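Local coordinates for protein beta-lactamase/D-alanine Carboxypeptidase (Yersinia pestis, PDB 3RJU) that probably acts as a serine beta-lactamase or D-alanine carboxypeptidase of the penicillin-binding protein type, attacking beta-lactams or D-alanyl peptides, at residues A27-D32 against G322-V327. Residues are numbered along the deposited sequence; the frame is centred on the assembly and turned at random.
Sequences ALVVID and GVFVVV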
loop_
_atom_site.group_PDB
_atom_site.type_symbol
_atom_site.label_atom_id
_atom_site.label_comp_id
_atom_site.label_asym_id
_atom_site.label_seq_id
_atom_site.Cartn_x
_atom_site.Cartn_y
_atom_site.Cartn_z
ATOM N N ALA A 27 14.675 -5.707 -4.499
ATOM C CA ALA A 27 14.102 -7.038 -4.606
ATOM C C ALA A 27 12.878 -6.984 -5.512
ATOM O O ALA A 27 12.040 -6.086 -5.399
ATOM C CB ALA A 27 13.719 -7.595 -3.236
ATOM N N LEU A 28 12.779 -7.971 -6.398
ATOM C CA LEU A 28 11.687 -8.068 -7.360
ATOM C C LEU A 28 11.040 -9.444 -7.204
ATOM O O LEU A 28 11.744 -10.472 -7.191
ATOM C CB LEU A 28 12.235 -7.916 -8.794
ATOM C CG LEU A 28 11.224 -8.019 -9.946
ATOM C CD1 LEU A 28 10.286 -6.817 -9.997
ATOM C CD2 LEU A 28 11.988 -8.135 -11.264
ATOM N N VAL A 29 9.713 -9.460 -7.094
ATOM C CA VAL A 29 8.964 -10.690 -6.926
ATOM C C VAL A 29 7.925 -10.734 -8.025
ATOM O O VAL A 29 7.083 -9.828 -8.131
ATOM C CB VAL A 29 8.221 -10.733 -5.566
ATOM C CG1 VAL A 29 7.369 -12.007 -5.454
ATOM C CG2 VAL A 29 9.221 -10.639 -4.412
ATOM N N VAL A 30 7.971 -11.794 -8.832
ATOM C CA VAL A 30 7.040 -11.949 -9.937
ATOM C C VAL A 30 6.261 -13.242 -9.750
ATOM O O VAL A 30 6.857 -14.312 -9.577
ATOM C CB VAL A 30 7.787 -11.990 -11.302
ATOM C CG1 VAL A 30 6.806 -12.174 -12.462
ATOM C CG2 VAL A 30 8.616 -10.722 -11.503
ATOM N N ILE A 31 4.933 -13.150 -9.804
ATOM C CA ILE A 31 4.088 -14.334 -9.779
ATOM C C ILE A 31 3.352 -14.380 -11.095
ATOM O O ILE A 31 2.711 -13.414 -11.472
ATOM C CB ILE A 31 3.057 -14.305 -8.631
ATOM C CG1 ILE A 31 3.765 -14.321 -7.279
ATOM C CG2 ILE A 31 2.104 -15.514 -8.750
ATOM C CD1 ILE A 31 2.865 -14.083 -6.061
ATOM N N ASP A 32 3.448 -15.506 -11.797
ATOM C CA ASP A 32 2.776 -15.658 -13.079
ATOM C C ASP A 32 2.212 -17.068 -13.105
ATOM O O ASP A 32 2.921 -18.028 -13.402
ATOM C CB ASP A 32 3.769 -15.420 -14.218
ATOM C CG ASP A 32 3.115 -15.464 -15.595
ATOM O OD1 ASP A 32 2.094 -16.169 -15.776
ATOM O OD2 ASP A 32 3.651 -14.805 -16.510
ATOM N N GLY A 322 1.255 -10.967 -11.172
ATOM C CA GLY A 322 1.497 -9.872 -10.254
ATOM C C GLY A 322 2.985 -9.633 -10.103
ATOM O O GLY A 322 3.761 -10.588 -10.082
ATOM N N VAL A 323 3.374 -8.366 -9.983
ATOM C CA VAL A 323 4.755 -7.993 -9.748
ATOM C C VAL A 323 4.829 -7.044 -8.571
ATOM O O VAL A 323 4.082 -6.072 -8.497
ATOM C CB VAL A 323 5.363 -7.319 -10.974
ATOM C CG1 VAL A 323 6.785 -6.907 -10.660
ATOM C CG2 VAL A 323 5.329 -8.298 -12.162
ATOM N N PHE A 324 5.717 -7.349 -7.635
ATOM C CA PHE A 324 6.015 -6.456 -6.527
ATOM C C PHE A 324 7.496 -6.093 -6.591
ATOM O O PHE A 324 8.356 -6.973 -6.772
ATOM C CB PHE A 324 5.758 -7.154 -5.191
ATOM C CG PHE A 324 6.233 -6.366 -3.997
ATOM C CD1 PHE A 324 5.579 -5.188 -3.624
ATOM C CD2 PHE A 324 7.316 -6.793 -3.240
ATOM C CE1 PHE A 324 6.004 -4.447 -2.526
ATOM C CE2 PHE A 324 7.747 -6.056 -2.146
ATOM C CZ PHE A 324 7.082 -4.882 -1.784
ATOM N N VAL A 325 7.807 -4.815 -6.408
ATOM C CA VAL A 325 9.197 -4.404 -6.406
ATOM C C VAL A 325 9.451 -3.464 -5.243
ATOM O O VAL A 325 8.585 -2.680 -4.853
ATOM C CB VAL A 325 9.616 -3.722 -7.757
ATOM C CG1 VAL A 325 8.808 -2.456 -7.988
ATOM C CG2 VAL A 325 11.103 -3.430 -7.766
ATOM N N VAL A 326 10.634 -3.579 -4.659
ATOM C CA VAL A 326 11.042 -2.673 -3.605
ATOM C C VAL A 326 12.465 -2.217 -3.932
ATOM O O VAL A 326 13.333 -3.037 -4.308
ATOM C CB VAL A 326 10.976 -3.304 -2.176
ATOM C CG1 VAL A 326 11.731 -4.641 -2.101
ATOM C CG2 VAL A 326 11.523 -2.300 -1.147
ATOM N N VAL A 327 12.689 -0.918 -3.826
ATOM C CA VAL A 327 13.999 -0.335 -4.073
ATOM C C VAL A 327 14.364 0.587 -2.926
ATOM O O VAL A 327 13.521 1.321 -2.416
ATOM C CB VAL A 327 13.966 0.472 -5.418
ATOM C CG1 VAL A 327 14.993 1.618 -5.449
ATOM C CG2 VAL A 327 14.101 -0.458 -6.628
#
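Leu28 packs against Val323 and Val325 where strands 25-32 and 321-328 lie antiparallel in the central sheet of the penicillin-binding protein/serine beta-lactamase fold, joining an N-terminal strand to a C-terminal one. Ala27, Val29 and Ile31 form hydrogen-bonded pairs with Val326, Phe324 and Gly322, each with two N-H...O bonds; the straightest, Ile31 N to Gly322 O, reaches 176°. Packing is tight on the face of Leu28, Val30, Val323 and Val325, beneath helices 6-20 and 336-349. Leu28, its CG anti to the backbone N, turns CD1 back over the neighbouring strand (chi2 70°), to Val323 CG1 at 3.6 Å and to Val325 CB at 3.9 Å. Val30 and Val323 stand side by side, their CG2 methyls 4.1 Å apart. The other face, over which helix 233-241 packs, is buried too but touches more loosely between the strands: Val29 CB and Phe324 CB stay 4.4 Å apart, Val29 CG2 lies off the edge of the Phe324 ring, near its plane, and Gly322 offers Ile31 no side chain. The exception is at Ala27, where Val326, its CG1 set between the backbone N and carbonyl carbon (chi1 52°), brings that methyl 3.7 Å from Ala27 CB and 3.6 Å from Ala27 O.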